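Local coordinates for protein putative glycosyl hydrolase (Bacteroides thetaiotaomicron VPI-5482, PDB 3K11) that is a putative glycosyl hydrolase of family 88, probably cleaving a glycosidic bond in an as yet unidentified carbohydrate, at residues 148-151 / 152-156; 203-206 / 207-211; 76-79 / 80-83; 220-223 / 224-228. All coordinates share one frame; numbering follows the deposited sequence. Where two conformers were deposited one is given.

Contact 1: 148-151 / 152-156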
ATOM      1  N   GLY A 148      32.620 -15.127   3.640  1.00 24.55           N
ATOM      2  CA  GLY A 148      32.430 -14.170   4.729  1.00 25.54           C
ATOM      3  C   GLY A 148      31.735 -14.607   6.007  1.00 22.75           C
ATOM      4  O   GLY A 148      32.294 -14.497   7.116  1.00 26.68           O
ATOM      5  N   ALA A 149      30.527 -15.147   5.845  1.00 23.71           N
ATOM      6  CA  ALA A 149      29.702 -15.565   6.980  1.00 24.31           C
ATOM      7  C   ALA A 149      30.396 -16.645   7.781  1.00 24.25           C
ATOM      8  O   ALA A 149      30.333 -16.635   9.000  1.00 24.54           O
ATOM      9  CB  ALA A 149      28.347 -16.050   6.499  1.00 25.78           C
ATOM     10  N   VAL A 150      31.041 -17.592   7.088  1.00 25.44           N
ATOM     11  CA  VAL A 150      31.776 -18.679   7.767  1.00 23.86           C
ATOM     12  C   VAL A 150      33.024 -18.168   8.472  1.00 24.23           C
ATOM     13  O   VAL A 150      33.245 -18.472   9.630  1.00 24.04           O
ATOM     14  CB  VAL A 150      32.125 -19.830   6.797  1.00 24.34           C
ATOM     15  CG1 VAL A 150      33.012 -20.880   7.493  1.00 20.74           C
ATOM     16  CG2 VAL A 150      30.829 -20.489   6.279  1.00 24.64           C
ATOM     17  N   CYS A 151      33.806 -17.359   7.771  1.00 24.30           N
ATOM     18  CA  CYS A 151      34.985 -16.721   8.349  1.00 26.55           C
ATOM     19  C   CYS A 151      34.613 -15.935   9.612  1.00 24.65           C
ATOM     20  O   CYS A 151      35.290 -16.041  10.641  1.00 24.56           O
ATOM     21  CB  CYS A 151      35.605 -15.764   7.329  1.00 28.62           C
ATOM     22  SG  CYS A 151      37.265 -15.210   7.856  1.00 24.55           S
ATOM     23  N   THR A 152      33.510 -15.185   9.553  1.00 22.60           N
ATOM     24  CA  THR A 152      33.052 -14.394  10.683  1.00 23.18           C
ATOM     25  C   THR A 152      32.845 -15.271  11.907  1.00 23.64           C
ATOM     26  O   THR A 152      33.313 -14.939  13.007  1.00 22.44           O
ATOM     27  CB  THR A 152      31.770 -13.648  10.319  1.00 24.71           C
ATOM     28  OG1 THR A 152      32.066 -12.738   9.238  1.00 24.59           O
ATOM     29  CG2 THR A 152      31.168 -12.847  11.495  1.00 25.10           C
ATOM     30  N   ALA A 153      32.091 -16.349  11.744  1.00 24.23           N
ATOM     31  CA  ALA A 153      31.847 -17.283  12.864  1.00 24.19           C
ATOM     32  C   ALA A 153      33.118 -17.927  13.419  1.00 22.23           C
ATOM     33  O   ALA A 153      33.238 -18.121  14.640  1.00 23.55           O
ATOM     34  CB  ALA A 153      30.858 -18.354  12.445  1.00 22.62           C
HETATM   35  N   MSE A 154      34.066 -18.268  12.536  1.00 23.41           N
HETATM   36  CA  MSE A 154      35.330 -18.879  12.959  1.00 23.07           C
HETATM   37  C   MSE A 154      36.150 -17.904  13.790  1.00 23.37           C
HETATM   38  O   MSE A 154      36.728 -18.288  14.780  1.00 23.77           O
HETATM   39  CB  MSE A 154      36.142 -19.335  11.757  1.00 25.01           C
HETATM   40  CG  MSE A 154      35.568 -20.584  11.123  1.00 26.67           C
HETATM   41 SE   MSE A 154      36.669 -21.125   9.594  0.75 22.54          SE
HETATM   42  CE  MSE A 154      35.738 -22.762   9.197  1.00 24.94           C
ATOM     43  N   ILE A 155      36.204 -16.629  13.364  1.00 22.02           N
ATOM     44  CA  ILE A 155      36.853 -15.589  14.178  1.00 22.17           C
ATOM     45  C   ILE A 155      36.187 -15.463  15.560  1.00 23.16           C
ATOM     46  O   ILE A 155      36.856 -15.528  16.593  1.00 24.15           O
ATOM     47  CB  ILE A 155      36.828 -14.242  13.461  1.00 24.28           C
ATOM     48  CG1 ILE A 155      37.754 -14.272  12.230  1.00 23.09           C
ATOM     49  CG2 ILE A 155      37.289 -13.123  14.403  1.00 22.92           C
ATOM     50  CD1 ILE A 155      37.367 -13.129  11.160  1.00 20.47           C
ATOM     51  N   LYS A 156      34.854 -15.384  15.584  1.00 23.82           N
ATOM     52  CA  LYS A 156      34.138 -15.267  16.830  1.00 22.49           C
ATOM     53  C   LYS A 156      34.459 -16.377  17.808  1.00 23.90           C
ATOM     54  O   LYS A 156      34.744 -16.123  18.983  1.00 25.51           O
ATOM     55  CB  LYS A 156      32.645 -15.245  16.585  1.00 23.88           C
ATOM     56  CG  LYS A 156      32.119 -13.952  15.973  1.00 23.49           C
ATOM     57  CD  LYS A 156      30.698 -14.170  15.537  1.00 28.86           C
ATOM     58  CE  LYS A 156      29.991 -12.902  15.088  1.00 24.18           C
ATOM     59  NZ  LYS A 156      28.590 -13.172  14.628  1.00 23.44           N
TER

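Contact 2: 203-206 / 207-211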
ATOM      1  N   ASP A 203      25.669  -8.378  -0.035  1.00 23.69           N
ATOM      2  CA  ASP A 203      27.128  -8.328   0.213  1.00 24.43           C
ATOM      3  C   ASP A 203      27.479  -7.425   1.381  1.00 24.83           C
ATOM      4  O   ASP A 203      28.573  -7.492   1.871  1.00 24.89           O
ATOM      5  CB  ASP A 203      27.904  -7.922  -1.011  1.00 25.49           C
ATOM      6  CG  ASP A 203      28.032  -9.038  -2.040  1.00 29.51           C
ATOM      7  OD1 ASP A 203      27.948 -10.229  -1.651  1.00 25.34           O
ATOM      8  OD2 ASP A 203      28.293  -8.713  -3.209  1.00 24.77           O
HETATM    9  N   MSE A 204      26.547  -6.577   1.840  1.00 23.37           N
HETATM   10  CA  MSE A 204      26.756  -5.893   3.105  1.00 21.85           C
HETATM   11  C   MSE A 204      27.066  -6.955   4.178  1.00 21.25           C
HETATM   12  O   MSE A 204      28.001  -6.832   4.957  1.00 25.30           O
HETATM   13  CB  MSE A 204      25.546  -5.059   3.498  1.00 24.50           C
HETATM   14  CG  MSE A 204      25.389  -3.830   2.616  1.00 22.79           C
HETATM   15 SE   MSE A 204      23.976  -2.660   3.184  0.75 20.85          SE
HETATM   16  CE  MSE A 204      24.909  -1.815   4.630  1.00 21.95           C
ATOM     17  N   PHE A 205      26.294  -8.033   4.168  1.00 21.67           N
ATOM     18  CA  PHE A 205      26.395  -9.104   5.158  1.00 22.04           C
ATOM     19  C   PHE A 205      27.448 -10.108   4.780  1.00 22.88           C
ATOM     20  O   PHE A 205      28.133 -10.647   5.649  1.00 26.70           O
ATOM     21  CB  PHE A 205      25.043  -9.773   5.358  1.00 26.97           C
ATOM     22  CG  PHE A 205      25.071 -10.866   6.367  1.00 23.76           C
ATOM     23  CD1 PHE A 205      25.204 -10.579   7.745  1.00 26.39           C
ATOM     24  CD2 PHE A 205      25.018 -12.178   5.942  1.00 28.83           C
ATOM     25  CE1 PHE A 205      25.272 -11.612   8.670  1.00 31.53           C
ATOM     26  CE2 PHE A 205      25.107 -13.226   6.861  1.00 33.01           C
ATOM     27  CZ  PHE A 205      25.218 -12.938   8.223  1.00 29.03           C
HETATM   28  N   MSE A 206      27.617 -10.356   3.491  1.00 23.96           N
HETATM   29  CA  MSE A 206      28.653 -11.314   3.108  1.00 23.62           C
HETATM   30  C   MSE A 206      30.052 -10.799   3.425  1.00 24.92           C
HETATM   31  O   MSE A 206      30.953 -11.584   3.735  1.00 24.36           O
HETATM   32  CB  MSE A 206      28.552 -11.711   1.637  1.00 25.20           C
HETATM   33  CG  MSE A 206      27.233 -12.212   1.205  1.00 25.59           C
HETATM   34 SE   MSE A 206      26.555 -13.763   2.242  0.75 25.65          SE
HETATM   35  CE  MSE A 206      24.566 -13.409   2.072  1.00 29.63           C
ATOM     36  N   GLY A 207      30.255  -9.496   3.324  1.00 24.68           N
ATOM     37  CA  GLY A 207      31.581  -8.879   3.515  1.00 24.77           C
ATOM     38  C   GLY A 207      31.883  -8.114   4.793  1.00 23.92           C
ATOM     39  O   GLY A 207      32.973  -8.242   5.340  1.00 24.84           O
ATOM     40  N   ILE A 208      30.923  -7.358   5.319  1.00 23.55           N
ATOM     41  CA  ILE A 208      31.254  -6.389   6.394  1.00 21.82           C
ATOM     42  C   ILE A 208      31.524  -7.037   7.748  1.00 24.38           C
ATOM     43  O   ILE A 208      32.536  -6.717   8.351  1.00 25.32           O
ATOM     44  CB  ILE A 208      30.241  -5.235   6.461  1.00 22.58           C
ATOM     45  CG1 ILE A 208      30.255  -4.516   5.106  1.00 24.62           C
ATOM     46  CG2 ILE A 208      30.516  -4.293   7.648  1.00 23.74           C
ATOM     47  CD1 ILE A 208      29.108  -3.447   4.956  1.00 22.02           C
ATOM     48  N   PRO A 209      30.692  -8.015   8.184  1.00 23.36           N
ATOM     49  CA  PRO A 209      30.986  -8.655   9.476  1.00 22.06           C
ATOM     50  C   PRO A 209      32.370  -9.286   9.578  1.00 21.93           C
ATOM     51  O   PRO A 209      33.012  -9.204  10.637  1.00 24.27           O
ATOM     52  CB  PRO A 209      29.864  -9.691   9.621  1.00 24.64           C
ATOM     53  CG  PRO A 209      28.704  -9.051   8.855  1.00 23.75           C
ATOM     54  CD  PRO A 209      29.441  -8.543   7.624  1.00 26.51           C
ATOM     55  N   ALA A 210      32.847  -9.903   8.497  1.00 23.28           N
ATOM     56  CA  ALA A 210      34.175 -10.505   8.489  1.00 22.85           C
ATOM     57  C   ALA A 210      35.255  -9.448   8.738  1.00 21.35           C
ATOM     58  O   ALA A 210      36.221  -9.681   9.473  1.00 25.69           O
ATOM     59  CB  ALA A 210      34.425 -11.196   7.147  1.00 23.36           C
ATOM     60  N   VAL A 211      35.116  -8.317   8.043  1.00 24.27           N
ATOM     61  CA  VAL A 211      36.064  -7.213   8.195  1.00 24.41           C
ATOM     62  C   VAL A 211      35.986  -6.684   9.624  1.00 23.76           C
ATOM     63  O   VAL A 211      37.009  -6.496  10.261  1.00 22.55           O
ATOM     64  CB  VAL A 211      35.852  -6.108   7.125  1.00 23.20           C
ATOM     65  CG1 VAL A 211      36.862  -4.948   7.342  1.00 21.58           C
ATOM     66  CG2 VAL A 211      35.983  -6.693   5.691  1.00 23.65           C
TER
HETATM   67  O   HOH W   1      31.122 -11.302   6.535  1.00 22.99           O

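Contact 3: 76-79 / 80-83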
ATOM      1  N   ALA A  76      21.312 -32.936   4.670  1.00 29.07           N
ATOM      2  CA  ALA A  76      20.420 -31.993   3.986  1.00 28.44           C
ATOM      3  C   ALA A  76      21.047 -30.644   3.794  1.00 29.74           C
ATOM      4  O   ALA A  76      20.678 -29.942   2.869  1.00 32.24           O
ATOM      5  CB  ALA A  76      19.057 -31.851   4.751  1.00 28.58           C
ATOM      6  N   PHE A  77      22.008 -30.256   4.647  1.00 27.36           N
ATOM      7  CA  PHE A  77      22.591 -28.927   4.564  1.00 26.74           C
ATOM      8  C   PHE A  77      24.112 -28.965   4.496  1.00 27.51           C
ATOM      9  O   PHE A  77      24.734 -29.773   5.197  1.00 26.55           O
ATOM     10  CB  PHE A  77      22.194 -28.146   5.792  1.00 25.87           C
ATOM     11  CG  PHE A  77      20.720 -28.142   6.024  1.00 25.64           C
ATOM     12  CD1 PHE A  77      19.887 -27.452   5.142  1.00 27.08           C
ATOM     13  CD2 PHE A  77      20.157 -28.915   7.041  1.00 25.83           C
ATOM     14  CE1 PHE A  77      18.517 -27.509   5.299  1.00 24.96           C
ATOM     15  CE2 PHE A  77      18.796 -28.947   7.219  1.00 26.52           C
ATOM     16  CZ  PHE A  77      17.969 -28.224   6.330  1.00 20.84           C
ATOM     17  N   ARG A  78      24.690 -28.081   3.670  0.70 29.14           N
ATOM     18  CA  ARG A  78      26.153 -27.994   3.468  0.70 27.21           C
ATOM     19  C   ARG A  78      26.775 -27.338   4.687  0.70 27.41           C
ATOM     20  O   ARG A  78      26.200 -26.401   5.253  0.70 28.42           O
ATOM     21  CB  ARG A  78      26.470 -27.188   2.189  0.70 29.15           C
ATOM     22  CG  ARG A  78      26.081 -27.879   0.889  0.70 27.57           C
ATOM     23  CD  ARG A  78      25.954 -26.956  -0.347  0.70 32.37           C
ATOM     24  NE  ARG A  78      24.790 -26.057  -0.203  0.70 41.64           N
ATOM     25  CZ  ARG A  78      24.790 -24.718  -0.328  0.70 37.56           C
ATOM     26  NH1 ARG A  78      25.890 -24.037  -0.682  0.70 40.97           N
ATOM     27  NH2 ARG A  78      23.658 -24.053  -0.121  0.70 28.71           N
ATOM     28  N   LEU A  79      27.918 -27.860   5.123  1.00 23.81           N
ATOM     29  CA  LEU A  79      28.613 -27.343   6.307  1.00 25.34           C
ATOM     30  C   LEU A  79      29.270 -25.977   6.173  1.00 26.87           C
ATOM     31  O   LEU A  79      29.486 -25.311   7.184  1.00 25.45           O
ATOM     32  CB  LEU A  79      29.711 -28.328   6.754  1.00 25.50           C
ATOM     33  CG  LEU A  79      29.304 -29.648   7.417  1.00 26.11           C
ATOM     34  CD1 LEU A  79      30.537 -30.582   7.705  1.00 19.72           C
ATOM     35  CD2 LEU A  79      28.623 -29.366   8.744  1.00 25.10           C
ATOM     36  N   ALA A  80      29.637 -25.586   4.955  1.00 24.71           N
ATOM     37  CA  ALA A  80      30.397 -24.353   4.778  1.00 25.92           C
ATOM     38  C   ALA A  80      29.791 -23.423   3.764  1.00 22.17           C
ATOM     39  O   ALA A  80      30.497 -22.585   3.183  1.00 23.51           O
ATOM     40  CB  ALA A  80      31.812 -24.639   4.436  1.00 24.22           C
ATOM     41  N   SER A  81      28.466 -23.487   3.626  1.00 23.78           N
ATOM     42  CA  SER A  81      27.778 -22.535   2.806  1.00 24.45           C
ATOM     43  C   SER A  81      27.633 -21.233   3.633  1.00 25.98           C
ATOM     44  O   SER A  81      27.820 -21.235   4.848  1.00 24.28           O
ATOM     45  CB  SER A  81      26.394 -23.062   2.526  1.00 25.83           C
ATOM     46  OG  SER A  81      25.683 -23.161   3.741  1.00 24.23           O
ATOM     47  N   TYR A  82      27.292 -20.119   2.993  1.00 25.85           N
ATOM     48  CA  TYR A  82      27.114 -18.899   3.794  1.00 25.54           C
ATOM     49  C   TYR A  82      25.937 -19.049   4.737  1.00 25.39           C
ATOM     50  O   TYR A  82      25.970 -18.534   5.847  1.00 26.62           O
ATOM     51  CB  TYR A  82      26.969 -17.667   2.905  1.00 26.55           C
ATOM     52  CG  TYR A  82      25.676 -17.498   2.162  1.00 26.28           C
ATOM     53  CD1 TYR A  82      24.581 -16.908   2.789  1.00 27.49           C
ATOM     54  CD2 TYR A  82      25.562 -17.794   0.835  1.00 29.22           C
ATOM     55  CE1 TYR A  82      23.412 -16.705   2.119  1.00 29.20           C
ATOM     56  CE2 TYR A  82      24.390 -17.580   0.165  1.00 30.69           C
ATOM     57  CZ  TYR A  82      23.307 -17.049   0.826  1.00 26.58           C
ATOM     58  OH  TYR A  82      22.117 -16.762   0.158  1.00 33.48           O
ATOM     59  N   GLU A  83      24.925 -19.807   4.299  1.00 23.04           N
ATOM     60  CA  GLU A  83      23.768 -20.113   5.166  1.00 23.28           C
ATOM     61  C   GLU A  83      24.222 -20.748   6.458  1.00 25.27           C
ATOM     62  O   GLU A  83      23.733 -20.414   7.545  1.00 23.83           O
ATOM     63  CB  GLU A  83      22.733 -20.984   4.451  1.00 24.21           C
ATOM     64  CG  GLU A  83      22.160 -20.412   3.171  1.00 21.97           C
ATOM     65  CD  GLU A  83      22.831 -20.944   1.925  1.00 27.54           C
ATOM     66  OE1 GLU A  83      24.048 -20.808   1.794  1.00 25.33           O
ATOM     67  OE2 GLU A  83      22.120 -21.472   1.051  1.00 30.06           O
TER
HETATM   68  O   HOH W   2      25.141 -21.238  -0.576  1.00 29.58           O
HETATM   69  O   HOH W   3      23.867 -25.063   4.027  1.00 30.07           O

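Contact 4: 220-223 / 224-228. With EDO (1,2-ethanediol), chain M.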
ATOM      1  N   GLU A 220      47.251  -5.864  15.119  1.00 37.80           N
ATOM      2  CA  GLU A 220      47.967  -4.902  14.289  1.00 40.83           C
ATOM      3  C   GLU A 220      47.107  -4.085  13.340  1.00 37.02           C
ATOM      4  O   GLU A 220      47.475  -2.991  13.003  1.00 37.37           O
ATOM      5  CB  GLU A 220      49.002  -5.604  13.396  1.00 43.35           C
ATOM      6  CG  GLU A 220      50.026  -6.512  14.092  1.00 59.53           C
ATOM      7  CD  GLU A 220      50.931  -5.760  15.043  1.00 69.13           C
ATOM      8  OE1 GLU A 220      50.451  -5.286  16.102  1.00 75.17           O
ATOM      9  OE2 GLU A 220      52.134  -5.665  14.726  1.00 81.99           O
ATOM     10  N   ALA A 221      45.977  -4.628  12.903  1.00 32.60           N
ATOM     11  CA  ALA A 221      45.164  -4.033  11.865  1.00 28.26           C
ATOM     12  C   ALA A 221      43.796  -3.592  12.392  1.00 26.00           C
ATOM     13  O   ALA A 221      42.884  -3.380  11.608  1.00 27.53           O
ATOM     14  CB  ALA A 221      44.967  -5.058  10.741  1.00 25.49           C
ATOM     15  N   LYS A 222      43.654  -3.458  13.704  1.00 25.39           N
ATOM     16  CA  LYS A 222      42.362  -3.094  14.290  1.00 25.58           C
ATOM     17  C   LYS A 222      41.812  -1.830  13.688  1.00 27.02           C
ATOM     18  O   LYS A 222      40.661  -1.805  13.232  1.00 25.19           O
ATOM     19  CB  LYS A 222      42.482  -2.898  15.780  1.00 27.15           C
ATOM     20  CG  LYS A 222      41.214  -2.338  16.385  1.00 28.58           C
ATOM     21  CD  LYS A 222      41.304  -2.250  17.903  1.00 35.00           C
ATOM     22  CE  LYS A 222      40.085  -1.545  18.467  1.00 44.03           C
ATOM     23  NZ  LYS A 222      40.175  -1.359  19.952  1.00 49.51           N
ATOM     24  N   ASN A 223      42.595  -0.753  13.708  1.00 26.69           N
ATOM     25  CA  ASN A 223      42.069   0.502  13.174  1.00 25.40           C
ATOM     26  C   ASN A 223      41.766   0.432  11.696  1.00 23.90           C
ATOM     27  O   ASN A 223      40.764   0.990  11.218  1.00 21.55           O
ATOM     28  CB  ASN A 223      43.055   1.634  13.453  1.00 27.59           C
ATOM     29  CG  ASN A 223      43.136   1.985  14.928  1.00 29.54           C
ATOM     30  OD1 ASN A 223      42.217   1.713  15.706  1.00 34.35           O
ATOM     31  ND2 ASN A 223      44.218   2.627  15.303  1.00 32.75           N
ATOM     32  N   LYS A 224      42.639  -0.224  10.950  1.00 23.53           N
ATOM     33  CA  LYS A 224      42.473  -0.356   9.517  1.00 27.05           C
ATOM     34  C   LYS A 224      41.157  -1.089   9.165  1.00 25.68           C
ATOM     35  O   LYS A 224      40.427  -0.681   8.275  1.00 24.54           O
ATOM     36  CB  LYS A 224      43.657  -1.137   8.976  1.00 27.11           C
ATOM     37  CG  LYS A 224      43.620  -1.560   7.500  1.00 33.89           C
ATOM     38  CD  LYS A 224      45.022  -2.098   7.121  1.00 34.30           C
ATOM     39  CE  LYS A 224      45.044  -3.300   6.248  1.00 48.85           C
ATOM     40  NZ  LYS A 224      46.362  -4.072   6.458  1.00 48.13           N
ATOM     41  N   TYR A 225      40.870  -2.159   9.889  1.00 26.38           N
ATOM     42  CA  TYR A 225      39.672  -2.949   9.599  1.00 26.56           C
ATOM     43  C   TYR A 225      38.389  -2.291  10.123  1.00 24.74           C
ATOM     44  O   TYR A 225      37.342  -2.373   9.488  1.00 23.17           O
ATOM     45  CB  TYR A 225      39.866  -4.411  10.037  1.00 26.63           C
ATOM     46  CG  TYR A 225      40.932  -5.165   9.249  1.00 23.93           C
ATOM     47  CD1 TYR A 225      41.154  -4.932   7.898  1.00 28.92           C
ATOM     48  CD2 TYR A 225      41.663  -6.168   9.837  1.00 27.39           C
ATOM     49  CE1 TYR A 225      42.132  -5.630   7.199  1.00 29.84           C
ATOM     50  CE2 TYR A 225      42.626  -6.861   9.146  1.00 27.15           C
ATOM     51  CZ  TYR A 225      42.840  -6.596   7.817  1.00 31.49           C
ATOM     52  OH  TYR A 225      43.799  -7.279   7.098  1.00 29.61           O
ATOM     53  N   LEU A 226      38.442  -1.627  11.271  1.00 22.72           N
ATOM     54  CA  LEU A 226      37.283  -0.822  11.690  1.00 22.14           C
ATOM     55  C   LEU A 226      36.936   0.212  10.634  1.00 22.54           C
ATOM     56  O   LEU A 226      35.794   0.389  10.313  1.00 21.94           O
ATOM     57  CB  LEU A 226      37.544  -0.119  13.052  1.00 22.79           C
ATOM     58  CG  LEU A 226      37.616  -0.945  14.343  1.00 27.34           C
ATOM     59  CD1 LEU A 226      38.087  -0.068  15.559  1.00 25.34           C
ATOM     60  CD2 LEU A 226      36.286  -1.662  14.679  1.00 28.27           C
ATOM     61  N   ALA A 227      37.937   0.896  10.094  1.00 25.10           N
ATOM     62  CA  ALA A 227      37.677   1.913   9.119  1.00 21.26           C
ATOM     63  C   ALA A 227      37.136   1.329   7.843  1.00 23.12           C
ATOM     64  O   ALA A 227      36.243   1.911   7.248  1.00 24.53           O
ATOM     65  CB  ALA A 227      38.921   2.780   8.862  1.00 22.30           C
ATOM     66  N   GLU A 228      37.684   0.194   7.394  1.00 21.97           N
ATOM     67  CA  GLU A 228      37.195  -0.426   6.144  1.00 22.92           C
ATOM     68  C   GLU A 228      35.786  -0.946   6.306  1.00 24.37           C
ATOM     69  O   GLU A 228      34.956  -0.763   5.411  1.00 22.12           O
ATOM     70  CB  GLU A 228      38.131  -1.532   5.696  1.00 23.58           C
ATOM     71  CG  GLU A 228      37.770  -2.175   4.339  1.00 23.09           C
ATOM     72  CD  GLU A 228      37.853  -1.209   3.168  1.00 29.16           C
ATOM     73  OE1 GLU A 228      38.454  -0.109   3.305  1.00 26.45           O
ATOM     74  OE2 GLU A 228      37.331  -1.570   2.098  1.00 29.18           O
TER
HETATM   75  C1  EDO M  12      36.753  -2.268  21.551  1.00 65.53           C
HETATM   76  O1  EDO M  12      37.346  -1.881  20.293  1.00 64.13           O
HETATM   77  C2  EDO M  12      36.263  -1.044  22.333  1.00 70.04           C
HETATM   78  O2  EDO M  12      34.857  -1.119  22.610  1.00 72.75           O
HETATM   79  O   HOH W   4      45.443  -0.582  11.852  1.00 31.55           O

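Contact 1: 148-151 / 152-156
At the start of helix 148-160, the carbonyl of Gly148 is gripped twice by Thr152, one turn further on. The amide Thr152 N lies 2.8 Å from Gly148 O and approaches the oxygen nearly in line with the C=O bond. The hydroxyl Thr152 OG1 also stands 2.8 Å from Gly148 O but comes from above the carbonyl plane, 44° out of it. The torsion explains this second bond: with chi1 at -62°, OG1 sits beside its own backbone N and bends back over the preceding turn. This is the familiar helical pairing of a threonine hydroxyl with the carbonyl four residues earlier, here on a buried turn of a helix of what is, by family, probably an (alpha/alpha)6 six-hairpin glycosidase fold. Next round the helix, Val150 and Met154, a selenomethionine, lie side by side and point the same way. The extended Met154 chain brings CE to 3.7 Å from Val150 CG1, on the flank that meets helix 167-180 through Tyr173, Leu169 and Ile170. Cys151 has chi1 at -168°, which turns SG away from its backbone N and places it 3.9 Å from Ile155 CD1. Ile155 CG1 also lies 3.4 Å from Cys151 O, while the amide Ile155 N bonds that same oxygen at 2.9 Å. Beyond Ile155 lie Gln213 and Met214 of helix 202-217, and Phe111 of helix 101-128 packs against Ala153 and Met154.

Contact 2: 203-206 / 207-211
Asp203 O receives Gly207 N at 3.0 Å in an ordinary helical bond, while the Asp203 carboxylate is engaged by Arg191 in a salt bridge through OD1. Met204, a selenomethionine, is next: Met204 O takes Ile208 N at 3.0 Å, the donor lying above the carbonyl plane. Ile208, with chi1 at -60°, runs back along that carbonyl, CG1 standing 3.2 Å from Met204 O and CD1 ending 4.2 Å from Met204 CB. Cutting Ile208 back to an alanine would probably open a gap beside Met204 CB and take from Gln232 of helix 222-240 part of its apolar neighbour. Phe205 meets Pro209 at about a right angle, with Phe205 CD1 4.0 Å from Pro209 CG; its ring also stacks with Trp270. Because Pro209 has no N-H, its CD instead abuts the carbonyl, 3.2 Å from Phe205 O. Water 1 fills in, donating to Phe205 O at 3.2 Å and accepting from Ala210 N at 3.0 Å. Met206, also selenomethionine, bends at chi2 and lies against Trp270 and Leu144. The proline thus kinks helix 202-217 at a point where two direct amide bonds are missing, and one water restores a partner to both Phe205 O and Ala210 N.

Contact 3: 76-79 / 80-83
Arg78 and Glu83 face each other across the turn that leads into helix 82-98, joined by a salt bridge and by a water. Arg78 NH2 reaches Glu83 OE2 at 3.2 Å, but the N-H...O angle of 126° makes this hydrogen bond weak, and the guanidinium and carboxylate planes stand 68° apart. A stronger NH2 partner is Asp8 of the second subunit. Arg78 NH1 donates to water 2 at 2.9 Å in the guanidinium plane, and this water donates onward to Glu83 OE1 at 2.6 Å. One face of the guanidinium rests on Ser81 CB, 3.4 Å from NH1. Arg78 was deposited in two conformers, these contacts belonging to one. Ser81 is the N-cap: its OG, set by chi1 at 63°, accepts from Trp84 N and gives its proton to water 3 at 2.6 Å, which in turn donates to Arg78 O at 3.0 Å. Leu79 O takes the hydroxyl of Tyr88, whereas buried Ser81 N has no partner in the model. Two waters and a weakly bonded salt bridge thus link the loop to the helix start, and in this conformer the charge of Arg78, shared between Glu83 and Asp8 of the second subunit, probably helps tie the turn to that interface.

Contact 4: 220-223 / 224-228
Ala221 and Tyr225 are pressed together at the beginning of helix 222-240: Ala221 CB lies 3.4 Å from Tyr225 CE2, meeting the ring obliquely. The aromatic chain folds back to get there, chi1 at -66° placing CG beside its own backbone N and 3.5 Å from Ala221 O. That oxygen also accepts Tyr225 N at 2.9 Å, which fixes the root of the side chain. Next to it Lys222 and Leu226 lie side by side, Lys222 CE 3.8 Å from Leu226 CD1. The lysine is extended throughout, and NZ donates to O1 of a 1,2-ethanediol at 2.9 Å, a molecule probably from the crystallisation liquor. Water 4 accepts from Lys224 N at 3.0 Å and bonds Glu220 O weakly. In the second shell, the Tyr225 ring meets Phe174 edge-to-face and leans on Met214, while Leu226 lies against Leu282, Pro283 and Tyr286. A serine in place of Tyr225 would probably leave Phe174 without its aromatic mate and open a gap between Ala221 and Met214. Ala221, as N-cap residue, opens the helix straight after the short link from helix 202-217, a connection of successive antiparallel helices that suits the helical-hairpin build expected for this family.

Overall arrangement
Contact 2 is the hub of the set. Contact 1 packs against it, with centres about 10 Å apart and Thr152 OG1 3.0 Å from Ala210 N, beside the proline kink. Contact 4, centred about 14 Å from contact 2, belongs to the next helix along the chain and meets it where Val211 CG1 lies 3.4 Å from Tyr225 O. Contact 3 adjoins both contacts 1 and 2: Val150 CG2 is 3.4 Å from Ser81 O, and Met206 CE is 3.5 Å from Tyr82 CE1. Contacts 3 and 4 are about 29 Å apart between centres. A different 1,2-ethanediol from that at Lys222, probably also crystallisation liquor, lies about 4 Å from the Met206 side chain; this diol may mark a pocket.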